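Local atomic coordinates of cell wall surface anchor family protein (Streptococcus pneumoniae, PDB entry 4OQ1), a protein that is an ancillary pilin built with CnaB-type domains and probably serves to attach the pilus fibre to the pneumococcal cell wall. Residues A[31-36]-A[95-100]; A[123-128]-A[137-142]; A[51-56]-A[86-91]. The protein carries 3 engineered substitutions. All blocks are in the same frame, centred on the assembly; numbering follows the deposited sequence.

Contact 1. Residues A[31-36]-A[95-100]; sequences VLQLEN and ENQIEV
Strands 31-33 and 98-100 run antiparallel 4.7 Å apart, their directions 149° from each other, with Leu32 opposite Ile98 as a hydrogen-bonded pair and Val31 opposite Glu99 as a non-hydrogen-bonded one. Leu32 N-H donates to Ile98 O at 3.0 Å, and Ile98 N donates back to Leu32 O. Ile98 O also receives a CA-H...O contact from Val31, beside the Leu32 N-H.

On the face bearing Leu32 and Ile98 the side chains are aliphatic. The pair meets through its CB atoms, while the branches reach past each other: Leu32 CD1 touches Val100 CG2 at 4.0 Å, and Leu34 CD1 comes within 3.7 Å of Ile98 CD1. Ile139 of the adjoining strand flanks Leu32, Phe125 packs on Leu32 from strand 120-129, and Ile113 touches Leu34 and Ile98.

The other face is mixed: the buried Val31 lies among the partly exposed Gln33, Gln97 and Glu99. The amides of Gln33 and Gln97 lie side by side, pointing the same way with their planes 22° apart, and Gln33 NE2 donates to Gln97 OE1 at 2.9 Å. The acceptor sits almost in the Gln33 amide plane, the donor tilted from that of Gln97. Gln97 reaches this place because its CG stands between the backbone N and carbonyl carbon (chi1 73°) and the rest of the chain is extended. Val31 CG1 rests over one flat side of the Gln97 amide, 3.5 Å from CD, bracing it. Val31 CG2 packs on Glu99 CG at 3.9 Å. Beyond the last strand bond a water accepts from Leu34 N (3.0 Å) and donates to Asn96 O, bridging the diverging segments.

An apolar inner face and a more polar outer one suit the wall of the N-terminal beta sandwich, probably of the reversed-immunoglobulin (IgG-rev) kind.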
# COMPACT_ATOMS: atom_id res chain seq x y z
N VAL A 31 -21.23 23.69 -17.04
CA VAL A 31 -19.85 23.32 -16.64
C VAL A 31 -19.91 22.84 -15.13
O VAL A 31 -20.53 23.54 -14.28
CB VAL A 31 -18.91 24.59 -16.82
CG1 VAL A 31 -17.64 24.51 -16.00
CG2 VAL A 31 -18.54 24.81 -18.28
N LEU A 32 -19.41 21.63 -14.86
CA LEU A 32 -19.33 21.05 -13.52
C LEU A 32 -17.86 20.91 -13.12
O LEU A 32 -17.05 20.31 -13.80
CB LEU A 32 -20.00 19.66 -13.48
CG LEU A 32 -21.52 19.71 -13.72
CD1 LEU A 32 -22.13 18.37 -13.92
CD2 LEU A 32 -22.20 20.40 -12.55
N GLN A 33 -17.49 21.51 -12.01
CA GLN A 33 -16.16 21.34 -11.47
C GLN A 33 -16.32 20.39 -10.27
O GLN A 33 -17.28 20.48 -9.51
CB GLN A 33 -15.61 22.73 -11.12
CG GLN A 33 -15.28 23.57 -12.34
CD GLN A 33 -15.17 25.07 -12.08
OE1 GLN A 33 -15.30 25.55 -10.95
NE2 GLN A 33 -14.85 25.82 -13.13
N LEU A 34 -15.39 19.46 -10.11
CA LEU A 34 -15.51 18.43 -9.09
C LEU A 34 -14.34 18.46 -8.08
O LEU A 34 -13.22 18.94 -8.42
CB LEU A 34 -15.50 17.06 -9.72
CG LEU A 34 -16.48 16.81 -10.85
CD1 LEU A 34 -16.33 15.38 -11.26
CD2 LEU A 34 -17.94 17.12 -10.48
N GLU A 35 -14.57 17.85 -6.94
CA GLU A 35 -13.52 17.58 -5.97
C GLU A 35 -12.57 16.51 -6.58
O GLU A 35 -13.00 15.48 -7.13
CB GLU A 35 -14.11 17.07 -4.68
CG GLU A 35 -15.16 17.99 -3.96
CD GLU A 35 -15.91 17.30 -2.82
OE1 GLU A 35 -15.48 16.28 -2.26
OE2 GLU A 35 -16.96 17.80 -2.36
N ASN A 36 -11.26 16.76 -6.48
CA ASN A 36 -10.24 15.75 -6.78
C ASN A 36 -10.43 15.40 -8.24
O ASN A 36 -10.28 14.24 -8.62
CB ASN A 36 -10.42 14.52 -5.87
CG ASN A 36 -9.13 13.65 -5.75
OD1 ASN A 36 -8.06 14.14 -5.94
ND2 ASN A 36 -9.28 12.36 -5.46
N GLU A 95 -10.16 19.06 -19.46
CA GLU A 95 -8.92 18.99 -18.64
C GLU A 95 -9.08 19.28 -17.14
O GLU A 95 -8.51 18.58 -16.29
CB GLU A 95 -7.82 19.93 -19.21
CG GLU A 95 -7.54 19.79 -20.70
CD GLU A 95 -8.47 20.64 -21.56
OE1 GLU A 95 -8.23 21.87 -21.65
OE2 GLU A 95 -9.42 20.07 -22.17
N ASN A 96 -9.80 20.36 -16.80
CA ASN A 96 -10.02 20.63 -15.38
C ASN A 96 -11.53 20.69 -15.00
O ASN A 96 -11.83 20.98 -13.83
CB ASN A 96 -9.34 21.95 -14.97
CG ASN A 96 -9.18 22.09 -13.47
OD1 ASN A 96 -9.08 21.12 -12.75
ND2 ASN A 96 -9.21 23.31 -12.98
N GLN A 97 -12.40 20.38 -15.96
CA GLN A 97 -13.90 20.47 -15.76
C GLN A 97 -14.72 19.69 -16.80
O GLN A 97 -14.25 19.26 -17.86
CB GLN A 97 -14.31 21.94 -15.66
CG GLN A 97 -14.26 22.74 -16.95
CD GLN A 97 -14.25 24.26 -16.77
OE1 GLN A 97 -14.04 24.79 -15.68
NE2 GLN A 97 -14.44 24.98 -17.88
N ILE A 98 -16.00 19.46 -16.48
CA ILE A 98 -16.93 18.71 -17.31
C ILE A 98 -17.74 19.76 -17.99
O ILE A 98 -18.01 20.84 -17.41
CB ILE A 98 -17.91 17.80 -16.49
CG1 ILE A 98 -17.22 16.61 -15.91
CG2 ILE A 98 -19.08 17.28 -17.30
CD1 ILE A 98 -17.82 16.22 -14.58
N GLU A 99 -18.10 19.48 -19.23
CA GLU A 99 -19.19 20.20 -19.95
C GLU A 99 -20.34 19.27 -20.27
O GLU A 99 -20.15 18.11 -20.67
CB GLU A 99 -18.78 20.86 -21.27
CG GLU A 99 -17.98 22.13 -21.11
CD GLU A 99 -17.45 22.63 -22.45
OE1 GLU A 99 -17.72 22.02 -23.53
OE2 GLU A 99 -16.75 23.65 -22.43
N VAL A 100 -21.56 19.77 -20.03
CA VAL A 100 -22.78 19.04 -20.30
C VAL A 100 -23.49 19.88 -21.35
O VAL A 100 -23.66 21.08 -21.16
CB VAL A 100 -23.69 18.86 -19.04
CG1 VAL A 100 -24.78 17.91 -19.39
CG2 VAL A 100 -22.79 18.34 -17.88
O HOH W 1 -13.21 20.57 -11.86

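Contact 2. Residues A[123-128]-A[137-142]; sequences AEFLFE and LVIVAK
Ile139, Leu137 and Phe125 carry the layer between strands 123-128 and 137-140, which face each other across the interior of the N-terminal beta-sandwich domain, probably of the reversed-immunoglobulin (IgG-rev) kind. The strand axes are 9.2 Å apart and nearly antiparallel, and no hydrogen bond joins the two segments directly; they meet through side chains.

Ile139 is at the centre of the packing. Its CG1 is anti to the carbonyl carbon (chi1 -71°) and the extended chain beyond it drives CD1 between the two phenylalanines, 4.0 Å from Phe125 CE2 and 3.4 Å from Phe127 CB. The latter is a tight fit. The other branch, CG2, lies over one face of the Phe125 ring. That ring also meets Ala141, whose CB is 4.3 Å from Phe125 CE1, while Leu32 and Val110 border it from neighbouring strands.

Leu137 sends CD2 across to the far end of strand 123-128, where it touches Phe127 CB at 4.2 Å and the carbonyl oxygen of Glu128, a contact of methyl with backbone. The Phe127 ring itself leads off toward Leu30 and Tyr108.

At the opposite end, where the segments draw together, Ala123 CB abuts Lys142 O at 3.5 Å. The same carbonyl oxygen accepts a bond from a water at 2.6 Å, and this water receives a weak bond from Glu124 N.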
# COMPACT_ATOMS: atom_id res chain seq x y z
N ALA A 123 -23.95 13.57 -6.20
CA ALA A 123 -24.10 14.97 -6.02
C ALA A 123 -25.59 15.38 -6.24
O ALA A 123 -26.15 15.18 -7.28
CB ALA A 123 -23.21 15.70 -6.99
N GLU A 124 -26.17 16.01 -5.25
CA GLU A 124 -27.52 16.41 -5.29
C GLU A 124 -27.66 17.88 -5.34
O GLU A 124 -27.35 18.55 -4.34
CB GLU A 124 -28.21 15.91 -4.09
CG GLU A 124 -28.22 14.35 -4.13
CD GLU A 124 -28.82 13.70 -2.85
OE1 GLU A 124 -29.36 14.42 -2.00
OE2 GLU A 124 -28.73 12.46 -2.75
N PHE A 125 -28.15 18.37 -6.49
CA PHE A 125 -28.33 19.81 -6.62
C PHE A 125 -29.37 20.13 -7.68
O PHE A 125 -29.77 19.25 -8.51
CB PHE A 125 -27.00 20.51 -6.94
CG PHE A 125 -26.32 19.99 -8.17
CD1 PHE A 125 -25.55 18.83 -8.19
CD2 PHE A 125 -26.46 20.68 -9.37
CE1 PHE A 125 -25.00 18.39 -9.37
CE2 PHE A 125 -25.88 20.25 -10.52
CZ PHE A 125 -25.11 19.13 -10.52
N LEU A 126 -29.69 21.41 -7.78
CA LEU A 126 -30.53 21.84 -8.86
C LEU A 126 -29.71 22.80 -9.66
O LEU A 126 -28.83 23.45 -9.12
CB LEU A 126 -31.72 22.67 -8.32
CG LEU A 126 -32.80 22.12 -7.41
CD1 LEU A 126 -33.93 23.11 -7.27
CD2 LEU A 126 -33.30 20.86 -7.99
N PHE A 127 -30.02 22.85 -10.92
CA PHE A 127 -29.59 23.97 -11.74
C PHE A 127 -30.72 24.53 -12.64
O PHE A 127 -31.57 23.80 -13.10
CB PHE A 127 -28.32 23.59 -12.53
CG PHE A 127 -28.48 22.56 -13.60
CD1 PHE A 127 -28.78 22.92 -14.91
CD2 PHE A 127 -28.41 21.22 -13.28
CE1 PHE A 127 -28.87 21.98 -15.93
CE2 PHE A 127 -28.57 20.25 -14.27
CZ PHE A 127 -28.82 20.62 -15.58
N GLU A 128 -30.59 25.80 -13.07
CA GLU A 128 -31.68 26.38 -13.85
C GLU A 128 -31.06 27.04 -15.07
O GLU A 128 -30.07 27.76 -14.94
CB GLU A 128 -32.47 27.34 -13.00
CG GLU A 128 -33.56 28.04 -13.80
CD GLU A 128 -34.38 28.98 -13.01
OE1 GLU A 128 -35.57 28.73 -12.92
OE2 GLU A 128 -33.85 29.97 -12.45
N LEU A 137 -23.18 28.06 -17.77
CA LEU A 137 -23.46 28.08 -16.34
C LEU A 137 -22.35 27.23 -15.65
O LEU A 137 -22.10 26.15 -16.06
CB LEU A 137 -24.83 27.44 -16.10
CG LEU A 137 -25.29 27.46 -14.67
CD1 LEU A 137 -25.41 28.86 -14.05
CD2 LEU A 137 -26.61 26.78 -14.58
N VAL A 138 -21.78 27.71 -14.57
CA VAL A 138 -20.70 27.03 -13.82
C VAL A 138 -21.17 26.61 -12.43
O VAL A 138 -21.49 27.45 -11.62
CB VAL A 138 -19.45 27.95 -13.62
CG1 VAL A 138 -18.37 27.19 -12.90
CG2 VAL A 138 -18.98 28.50 -14.97
N ILE A 139 -21.19 25.32 -12.16
CA ILE A 139 -21.48 24.81 -10.84
C ILE A 139 -20.32 23.96 -10.28
O ILE A 139 -19.85 23.04 -10.93
CB ILE A 139 -22.71 23.92 -10.87
CG1 ILE A 139 -23.91 24.83 -11.11
CG2 ILE A 139 -22.86 23.09 -9.60
CD1 ILE A 139 -25.20 24.15 -11.21
N VAL A 140 -19.95 24.25 -9.05
CA VAL A 140 -18.91 23.52 -8.34
C VAL A 140 -19.65 22.47 -7.48
O VAL A 140 -20.23 22.82 -6.45
CB VAL A 140 -18.03 24.45 -7.46
CG1 VAL A 140 -16.86 23.68 -6.89
CG2 VAL A 140 -17.51 25.69 -8.18
N ALA A 141 -19.66 21.21 -7.89
CA ALA A 141 -20.60 20.23 -7.30
C ALA A 141 -20.00 19.56 -6.05
O ALA A 141 -18.87 19.06 -6.12
CB ALA A 141 -20.87 19.15 -8.32
N LYS A 142 -20.74 19.53 -4.92
CA LYS A 142 -20.23 18.98 -3.71
C LYS A 142 -20.52 17.53 -3.81
O LYS A 142 -21.59 17.14 -4.24
CB LYS A 142 -20.93 19.54 -2.48
CG LYS A 142 -20.56 18.80 -1.20
CD LYS A 142 -20.81 19.75 -0.05
CE LYS A 142 -20.02 19.29 1.19
NZ LYS A 142 -20.63 18.06 1.63
O HOH W 2 -24.04 17.90 -4.01

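Contact 3. Residues A[51-56]-A[86-91]; sequences RLQVWK and KTSFEM
Arg51 reaches across to Ser88 and holds it with two nitrogens presented side-on: NE donates to Ser88 OG at 2.8 Å, nearly straight and in the guanidinium plane, and NH2 donates to Ser88 O at 3.1 Å from well above that carbonyl's plane. The bend at chi3 (67°) folds the guanidinium over strand 86-91, one face on the Phe89-Glu90 peptide. Glu90 OE2 stays 4.0 Å from Arg51 NH1, beyond a salt bridge.

At the other end Lys86 lies over Trp55. Its CD sits above the five-membered ring, 3.4 Å from the centroid, in a CH-pi contact, and NZ, 4.7 Å from the centroid of the six-membered ring, adds an off-centre cation-pi interaction. Leu81 and Phe84 pack on the indole as well.

The reverse face is largely apolar. Val54 CG2 meets the CG2 methyl of Thr87 at 3.5 Å, the two side chains lying alongside, and touches Phe89 CE2 at 3.6 Å. Met91 CG presses on the backbone at Leu52 N, its chi1 of -17° close to eclipsed. Val100, Ile103, Val110 and Tyr108 continue this layer.

Behind these groups, Leu52 with Phe89 and Val54 with Thr87 each exchange two backbone bonds. The non-hydrogen-bonded pairs Gln53-Ser88 and Trp55-Lys86 put their side chains on one face, where Lys86 can cover Trp55 and Arg51 can reach diagonally to Ser88. Strand 50-56 is flanked on its other side by strand 106-110. This is a regular antiparallel ladder between inner strands of the N-terminal beta sandwich, its Leu52, Val54 and Phe89 face turned to the core.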
# COMPACT_ATOMS: atom_id res chain seq x y z
N ARG A 51 -23.31 10.16 -19.91
CA ARG A 51 -24.45 11.05 -19.90
C ARG A 51 -24.78 11.55 -18.48
O ARG A 51 -24.65 10.82 -17.52
CB ARG A 51 -25.67 10.38 -20.51
CG ARG A 51 -25.46 9.81 -21.93
CD ARG A 51 -26.76 9.42 -22.61
NE ARG A 51 -27.61 10.60 -22.91
CZ ARG A 51 -27.54 11.38 -24.00
NH1 ARG A 51 -26.67 11.13 -24.96
NH2 ARG A 51 -28.37 12.42 -24.14
N LEU A 52 -25.25 12.79 -18.38
CA LEU A 52 -25.77 13.29 -17.08
C LEU A 52 -27.27 13.03 -16.96
O LEU A 52 -28.05 13.52 -17.75
CB LEU A 52 -25.45 14.74 -16.95
CG LEU A 52 -25.84 15.27 -15.57
CD1 LEU A 52 -24.84 14.86 -14.44
CD2 LEU A 52 -25.98 16.76 -15.67
N GLN A 53 -27.68 12.16 -16.05
CA GLN A 53 -29.06 11.90 -15.80
C GLN A 53 -29.67 13.05 -14.99
O GLN A 53 -29.06 13.48 -13.96
CB GLN A 53 -29.24 10.63 -14.97
CG GLN A 53 -28.69 9.37 -15.65
CD GLN A 53 -29.37 9.10 -16.97
OE1 GLN A 53 -30.58 9.25 -17.15
NE2 GLN A 53 -28.57 8.75 -17.93
N VAL A 54 -30.83 13.54 -15.44
CA VAL A 54 -31.55 14.59 -14.73
C VAL A 54 -33.07 14.35 -14.65
O VAL A 54 -33.66 13.55 -15.40
CB VAL A 54 -31.28 15.99 -15.34
CG1 VAL A 54 -29.82 16.29 -15.48
CG2 VAL A 54 -32.00 16.17 -16.68
N TRP A 55 -33.71 15.08 -13.76
CA TRP A 55 -35.13 15.21 -13.78
C TRP A 55 -35.45 16.62 -14.03
O TRP A 55 -34.99 17.49 -13.28
CB TRP A 55 -35.69 14.82 -12.43
CG TRP A 55 -35.60 13.36 -12.07
CD1 TRP A 55 -36.60 12.42 -12.19
CD2 TRP A 55 -34.47 12.67 -11.60
NE1 TRP A 55 -36.18 11.20 -11.79
CE2 TRP A 55 -34.86 11.29 -11.44
CE3 TRP A 55 -33.17 13.03 -11.34
CZ2 TRP A 55 -34.01 10.34 -10.95
CZ3 TRP A 55 -32.28 12.09 -10.86
CH2 TRP A 55 -32.71 10.74 -10.68
N LYS A 56 -36.35 16.89 -14.96
CA LYS A 56 -36.78 18.27 -15.25
C LYS A 56 -38.06 18.56 -14.47
O LYS A 56 -39.05 17.80 -14.57
CB LYS A 56 -37.03 18.42 -16.76
CG LYS A 56 -37.46 19.85 -17.22
CD LYS A 56 -37.81 19.93 -18.74
CE LYS A 56 -37.99 21.37 -19.19
NZ LYS A 56 -38.98 22.16 -18.40
N LYS A 86 -37.87 12.61 -16.74
CA LYS A 86 -36.55 12.06 -16.60
C LYS A 86 -35.86 12.17 -17.91
O LYS A 86 -36.39 11.71 -18.94
CB LYS A 86 -36.62 10.60 -16.20
CG LYS A 86 -35.27 9.99 -15.90
CD LYS A 86 -34.65 10.50 -14.59
CE LYS A 86 -33.18 10.07 -14.49
NZ LYS A 86 -33.02 8.59 -14.69
N THR A 87 -34.73 12.84 -17.96
CA THR A 87 -34.01 12.88 -19.25
C THR A 87 -32.51 12.74 -19.03
O THR A 87 -32.09 12.41 -17.90
CB THR A 87 -34.44 14.09 -20.09
OG1 THR A 87 -33.94 13.95 -21.41
CG2 THR A 87 -34.00 15.41 -19.50
N SER A 88 -31.71 12.95 -20.09
CA SER A 88 -30.28 12.99 -19.94
C SER A 88 -29.56 13.76 -21.02
O SER A 88 -30.11 14.00 -22.07
CB SER A 88 -29.82 11.55 -19.83
OG SER A 88 -29.67 11.01 -21.13
N PHE A 89 -28.35 14.23 -20.74
CA PHE A 89 -27.55 15.02 -21.63
C PHE A 89 -26.16 14.44 -21.77
O PHE A 89 -25.61 13.84 -20.81
CB PHE A 89 -27.45 16.43 -21.10
CG PHE A 89 -28.77 17.06 -20.90
CD1 PHE A 89 -29.61 17.35 -21.98
CD2 PHE A 89 -29.20 17.38 -19.63
CE1 PHE A 89 -30.85 17.92 -21.79
CE2 PHE A 89 -30.45 17.98 -19.44
CZ PHE A 89 -31.26 18.27 -20.49
N GLU A 90 -25.57 14.63 -22.95
CA GLU A 90 -24.18 14.21 -23.18
C GLU A 90 -23.22 14.98 -22.35
O GLU A 90 -23.29 16.22 -22.28
CB GLU A 90 -23.78 14.45 -24.63
CG GLU A 90 -24.60 13.62 -25.60
CD GLU A 90 -23.95 13.43 -26.96
OE1 GLU A 90 -22.71 13.62 -27.10
OE2 GLU A 90 -24.72 13.05 -27.88
N MET A 91 -22.26 14.27 -21.76
CA MET A 91 -21.17 14.96 -21.01
C MET A 91 -19.85 14.71 -21.65
O MET A 91 -19.60 13.65 -22.23
CB MET A 91 -21.02 14.49 -19.56
CG MET A 91 -22.17 13.76 -18.99
SD MET A 91 -21.84 13.07 -17.36
CE MET A 91 -21.03 14.44 -16.60

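In the fold
All three contacts belong to the N-terminal sandwich and to one curled sheet. Contacts 1 and 3, with centres about 16 Å apart, abut because strand 98-103 of the first is the sheet neighbour of strand 85-93 of the second; Ile98 CG2 meets Met91 CE at 3.5 Å, and Val100 CG1 packs on Phe89 CB. Contact 1 joins contact 2, 11 Å away between centres, through the parallel pairing of strands 28-33 and 137-140: Val31 N with Leu137 O and Val31 O with Ile139 N are probable hydrogen bonds. Contacts 2 and 3 are about 13 Å apart between centres and come no nearer than about 4 Å atom to atom, yet both line the same core. Contact 2 spans the curl; the others are ladders within it.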